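Local atomic coordinates of 3-hexulose-6-phosphate synthase (Mycobacterium gastri, PDB entry 3AJX), a protein that is a synthase of the HUMPS family, built as a closed eight-stranded beta/alpha (TIM) barrel that holds a magnesium ion. Residues A[39-44]-A[70-75]; A[137-140]-A[144-147]. The protein carries 1 engineered substitution. All coordinates share one frame; numbering follows the deposited sequence.

Overall arrangement
Interaction 1 lies in the outer helical layer of the TIM barrel, interaction 2 in the connection that follows strand 130-134, on opposite sides of the chain's centre, with their centres about 29 Å apart and no element in common. Interaction 1 is the deeper: partly buried, it joins segment 39-44 to helix 66-75 through aliphatic side chains that also touch the backbone of that helix. Interaction 2 lies at the surface, where the short helix 137-140 meets the loop before helix 148-157; here a phenyl ring lies against a helix backbone, and one residue also binds a sulfate ion. Neither has a hydrogen bond between its segments, and both lie beside the second subunit.

Interaction 1: A[39-44]-A[70-75]; sequences EGLSVI and ADIAFK
L41 reaches from the junction of helices 33-39 and 42-50 to the flank of helix 66-75, meeting I72 and A73. Its CB points toward that helix. With chi1 at -59°, CG lies beside the backbone N and anti to the carbonyl carbon, and the two methyls carry the contact from there. L41 CD1 rests 3.8 Å from I72 CB and nearly as close to I72 CG1 and I72 CD1, the isoleucine side chain running at about a right angle to the leucine. The same methyl touches the helix backbone, with L41 CD1 3.7 Å from I72 O. L41 CD2 lies 4.2 Å from A73 CA and also touches the tip of I44, 3.8 Å from I44 CD1.

I44, one turn further on, extends the apolar surface inward: I44 CD1 is 4.4 Å from A73 CB. A backbone hydrogen bond of 2.9 Å from I44 N to L41 O closes the turn between the two residues. G40, with positive phi, ends helix 33-39 just before it.

In the TIM barrel these are successive outer helices, joined through strand 55-62, and both pack on that strand, I44 on V56 and A58 and A73 on M60; A73 also packs on V81 of strand 80-84. L41 also makes backbone hydrogen bonds to the second subunit. No polar bond joins the two segments, so cohesion here comes from dispersion and the exclusion of water, and depends on fit rather than on direction.

Interaction 2: A[137-140]-A[144-147]; sequences LDEQ and GFDL. With SO4 (sulfate ion), chain G.
F145 lays its ring against the end of helix 137-140, one face directed at the backbone of Q140. The CA of Q140 stands over that face in a CH-pi contact, 4.0 Å from the centroid of the F145 ring and not far off the ring normal. With chi1 at 171°, CG is anti to the backbone N of F145, which sets the ring against the helix end; F145 CB itself is 3.5 Å from Q140 O. On the opposite face the chain's own continuation, L147 N, sits above the rim.

The two helix residues meet the ring differently. The Q140 side chain runs alongside it, pointing the same way, with Q140 CG 3.9 Å from F145 CE2 and the amide moderately tilted from the ring plane. E139 instead crosses at about a right angle: its extended chain brings E139 OE1 to 4.1 Å from F145 CE1, the carboxylate turned 83° from the ring. In the TIM barrel this short helix follows strand 130-134, and D146, beyond the ring, caps N148 N at the entrance to helix 148-157.

Past CG, Q140 leaves the phenyl for polar partners. Its NE2 donates to A135 O and to sulfate O2, the latter at 3.0 Å with an N-H...O angle of 157°. Backbone N atoms of G166, G186 and G187 also hold the sulfate, an arrangement consistent with the phosphate-binding site that many TIM barrels form after their last two strands.

Interaction 1: A[39-44]-A[70-75]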
loop_
_atom_site.group_PDB
_atom_site.type_symbol
_atom_site.label_atom_id
_atom_site.label_comp_id
_atom_site.label_asym_id
_atom_site.label_seq_id
_atom_site.Cartn_x
_atom_site.Cartn_y
_atom_site.Cartn_z
ATOM N N GLU A 39 6.131 -11.553 2.260
ATOM C CA GLU A 39 7.506 -12.014 2.061
ATOM C C GLU A 39 8.578 -10.953 1.836
ATOM O O GLU A 39 9.767 -11.231 2.006
ATOM C CB GLU A 39 7.532 -12.983 0.874
ATOM C CG GLU A 39 6.653 -14.204 1.056
ATOM C CD GLU A 39 7.338 -15.306 1.843
ATOM O OE1 GLU A 39 8.193 -14.990 2.699
ATOM O OE2 GLU A 39 7.010 -16.486 1.613
ATOM N N GLY A 40 8.176 -9.751 1.447
ATOM C CA GLY A 40 9.165 -8.723 1.180
ATOM C C GLY A 40 9.595 -8.840 -0.270
ATOM O O GLY A 40 9.100 -9.704 -0.999
ATOM N N LEU A 41 10.529 -7.989 -0.685
ATOM C CA LEU A 41 11.015 -7.962 -2.064
ATOM C C LEU A 41 11.627 -9.257 -2.597
ATOM O O LEU A 41 11.676 -9.457 -3.811
ATOM C CB LEU A 41 12.022 -6.819 -2.228
ATOM C CG LEU A 41 11.499 -5.412 -1.916
ATOM C CD1 LEU A 41 12.640 -4.413 -2.033
ATOM C CD2 LEU A 41 10.370 -5.052 -2.870
ATOM N N SER A 42 12.084 -10.140 -1.711
ATOM C CA SER A 42 12.698 -11.388 -2.163
ATOM C C SER A 42 11.777 -12.255 -3.020
ATOM O O SER A 42 12.255 -13.043 -3.832
ATOM C CB SER A 42 13.215 -12.206 -0.969
ATOM O OG SER A 42 12.172 -12.560 -0.082
ATOM N N VAL A 43 10.463 -12.118 -2.859
ATOM C CA VAL A 43 9.563 -12.930 -3.672
ATOM C C VAL A 43 9.642 -12.481 -5.134
ATOM O O VAL A 43 9.512 -13.292 -6.052
ATOM C CB VAL A 43 8.096 -12.870 -3.162
ATOM C CG1 VAL A 43 7.542 -11.461 -3.283
ATOM C CG2 VAL A 43 7.239 -13.864 -3.937
ATOM N N ILE A 44 9.866 -11.185 -5.344
ATOM C CA ILE A 44 9.991 -10.629 -6.687
ATOM C C ILE A 44 11.243 -11.200 -7.346
ATOM O O ILE A 44 11.217 -11.644 -8.493
ATOM C CB ILE A 44 10.142 -9.088 -6.649
ATOM C CG1 ILE A 44 8.869 -8.448 -6.100
ATOM C CG2 ILE A 44 10.447 -8.552 -8.052
ATOM C CD1 ILE A 44 9.019 -6.961 -5.832
ATOM N N ALA A 70 9.512 2.459 -6.004
ATOM C CA ALA A 70 9.661 1.968 -7.364
ATOM C C ALA A 70 11.085 1.448 -7.540
ATOM O O ALA A 70 11.299 0.347 -8.047
ATOM C CB ALA A 70 9.386 3.084 -8.361
ATOM N N ASP A 71 12.057 2.236 -7.097
ATOM C CA ASP A 71 13.451 1.851 -7.239
ATOM C C ASP A 71 13.802 0.516 -6.591
ATOM O O ASP A 71 14.438 -0.331 -7.221
ATOM C CB ASP A 71 14.365 2.937 -6.674
ATOM C CG ASP A 71 15.740 2.920 -7.311
ATOM O OD1 ASP A 71 15.819 3.061 -8.550
ATOM O OD2 ASP A 71 16.739 2.764 -6.581
ATOM N N ILE A 72 13.398 0.311 -5.344
ATOM C CA ILE A 72 13.746 -0.943 -4.689
ATOM C C ILE A 72 13.067 -2.146 -5.340
ATOM O O ILE A 72 13.642 -3.235 -5.390
ATOM C CB ILE A 72 13.458 -0.895 -3.159
ATOM C CG1 ILE A 72 11.959 -0.734 -2.886
ATOM C CG2 ILE A 72 14.262 0.242 -2.529
ATOM C CD1 ILE A 72 11.618 -0.688 -1.396
ATOM N N ALA A 73 11.857 -1.952 -5.863
ATOM C CA ALA A 73 11.144 -3.041 -6.527
ATOM C C ALA A 73 11.816 -3.362 -7.867
ATOM O O ALA A 73 11.981 -4.532 -8.227
ATOM C CB ALA A 73 9.679 -2.658 -6.739
ATOM N N PHE A 74 12.201 -2.326 -8.606
ATOM C CA PHE A 74 12.875 -2.517 -9.889
ATOM C C PHE A 74 14.210 -3.222 -9.675
ATOM O O PHE A 74 14.557 -4.153 -10.405
ATOM C CB PHE A 74 13.122 -1.166 -10.575
ATOM C CG PHE A 74 11.887 -0.549 -11.181
ATOM C CD1 PHE A 74 11.686 0.827 -11.114
ATOM C CD2 PHE A 74 10.944 -1.333 -11.836
ATOM C CE1 PHE A 74 10.564 1.413 -11.689
ATOM C CE2 PHE A 74 9.814 -0.752 -12.419
ATOM C CZ PHE A 74 9.626 0.623 -12.345
ATOM N N LYS A 75 14.954 -2.778 -8.668
ATOM C CA LYS A 75 16.251 -3.370 -8.373
ATOM C C LYS A 75 16.118 -4.820 -7.930
ATOM O O LYS A 75 17.038 -5.619 -8.114
ATOM C CB LYS A 75 16.973 -2.548 -7.302
ATOM C CG LYS A 75 17.510 -1.227 -7.842
ATOM C CD LYS A 75 18.307 -0.449 -6.809
ATOM C CE LYS A 75 18.990 0.747 -7.465
ATOM N NZ LYS A 75 19.935 1.440 -6.545
#

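Interaction 2: A[137-140]-A[144-147]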
loop_
_atom_site.group_PDB
_atom_site.type_symbol
_atom_site.label_atom_id
_atom_site.label_comp_id
_atom_site.label_asym_id
_atom_site.label_seq_id
_atom_site.Cartn_x
_atom_site.Cartn_y
_atom_site.Cartn_z
ATOM N N LEU A 137 -10.992 -6.904 -4.383
ATOM C CA LEU A 137 -11.800 -8.010 -3.885
ATOM C C LEU A 137 -12.968 -7.534 -3.025
ATOM O O LEU A 137 -14.061 -8.096 -3.095
ATOM C CB LEU A 137 -10.927 -8.989 -3.095
ATOM C CG LEU A 137 -9.810 -9.661 -3.903
ATOM C CD1 LEU A 137 -9.010 -10.587 -3.002
ATOM C CD2 LEU A 137 -10.408 -10.445 -5.069
ATOM N N ASP A 138 -12.757 -6.500 -2.218
ATOM C CA ASP A 138 -13.846 -6.005 -1.385
ATOM C C ASP A 138 -14.950 -5.385 -2.233
ATOM O O ASP A 138 -16.135 -5.575 -1.954
ATOM C CB ASP A 138 -13.328 -4.992 -0.360
ATOM C CG ASP A 138 -12.501 -5.645 0.733
ATOM O OD1 ASP A 138 -12.906 -6.725 1.212
ATOM O OD2 ASP A 138 -11.457 -5.082 1.119
ATOM N N GLU A 139 -14.565 -4.655 -3.276
ATOM C CA GLU A 139 -15.545 -4.025 -4.154
ATOM C C GLU A 139 -16.308 -5.080 -4.950
ATOM O O GLU A 139 -17.518 -4.965 -5.160
ATOM C CB GLU A 139 -14.855 -3.051 -5.115
ATOM C CG GLU A 139 -15.799 -2.443 -6.143
ATOM C CD GLU A 139 -15.137 -1.401 -7.019
ATOM O OE1 GLU A 139 -15.819 -0.881 -7.928
ATOM O OE2 GLU A 139 -13.943 -1.098 -6.801
ATOM N N GLN A 140 -15.593 -6.109 -5.390
ATOM C CA GLN A 140 -16.193 -7.190 -6.165
ATOM C C GLN A 140 -17.247 -7.929 -5.351
ATOM O O GLN A 140 -18.226 -8.433 -5.900
ATOM C CB GLN A 140 -15.120 -8.188 -6.609
ATOM C CG GLN A 140 -14.183 -7.684 -7.692
ATOM C CD GLN A 140 -13.096 -8.691 -8.025
ATOM O OE1 GLN A 140 -13.378 -9.860 -8.293
ATOM N NE2 GLN A 140 -11.848 -8.241 -8.013
ATOM N N GLY A 144 -24.302 -6.662 -6.788
ATOM C CA GLY A 144 -24.504 -5.824 -7.953
ATOM C C GLY A 144 -23.233 -5.357 -8.639
ATOM O O GLY A 144 -23.301 -4.553 -9.569
ATOM N N PHE A 145 -22.075 -5.841 -8.195
ATOM C CA PHE A 145 -20.824 -5.430 -8.827
ATOM C C PHE A 145 -20.880 -5.729 -10.317
ATOM O O PHE A 145 -21.231 -6.837 -10.724
ATOM C CB PHE A 145 -19.620 -6.160 -8.233
ATOM C CG PHE A 145 -18.345 -5.921 -8.998
ATOM C CD1 PHE A 145 -17.750 -4.662 -9.006
ATOM C CD2 PHE A 145 -17.780 -6.933 -9.768
ATOM C CE1 PHE A 145 -16.613 -4.414 -9.771
ATOM C CE2 PHE A 145 -16.641 -6.696 -10.538
ATOM C CZ PHE A 145 -16.058 -5.435 -10.540
ATOM N N ASP A 146 -20.518 -4.738 -11.125
ATOM C CA ASP A 146 -20.533 -4.890 -12.573
ATOM C C ASP A 146 -19.172 -4.555 -13.171
ATOM O O ASP A 146 -18.612 -3.492 -12.911
ATOM C CB ASP A 146 -21.600 -3.978 -13.179
ATOM C CG ASP A 146 -21.769 -4.186 -14.668
ATOM O OD1 ASP A 146 -22.567 -3.446 -15.279
ATOM O OD2 ASP A 146 -21.109 -5.089 -15.224
ATOM N N LEU A 147 -18.650 -5.471 -13.978
ATOM C CA LEU A 147 -17.356 -5.293 -14.624
ATOM C C LEU A 147 -17.414 -4.257 -15.746
ATOM O O LEU A 147 -16.392 -3.681 -16.127
ATOM C CB LEU A 147 -16.883 -6.631 -15.189
ATOM C CG LEU A 147 -15.518 -6.668 -15.873
ATOM C CD1 LEU A 147 -14.425 -6.414 -14.846
ATOM C CD2 LEU A 147 -15.321 -8.019 -16.537
HETATM S S SO4 G . -8.941 -10.986 -9.578
HETATM O O1 SO4 G . -9.284 -11.976 -8.534
HETATM O O2 SO4 G . -9.681 -9.729 -9.355
HETATM O O3 SO4 G . -9.299 -11.531 -10.902
HETATM O O4 SO4 G . -7.491 -10.721 -9.534
#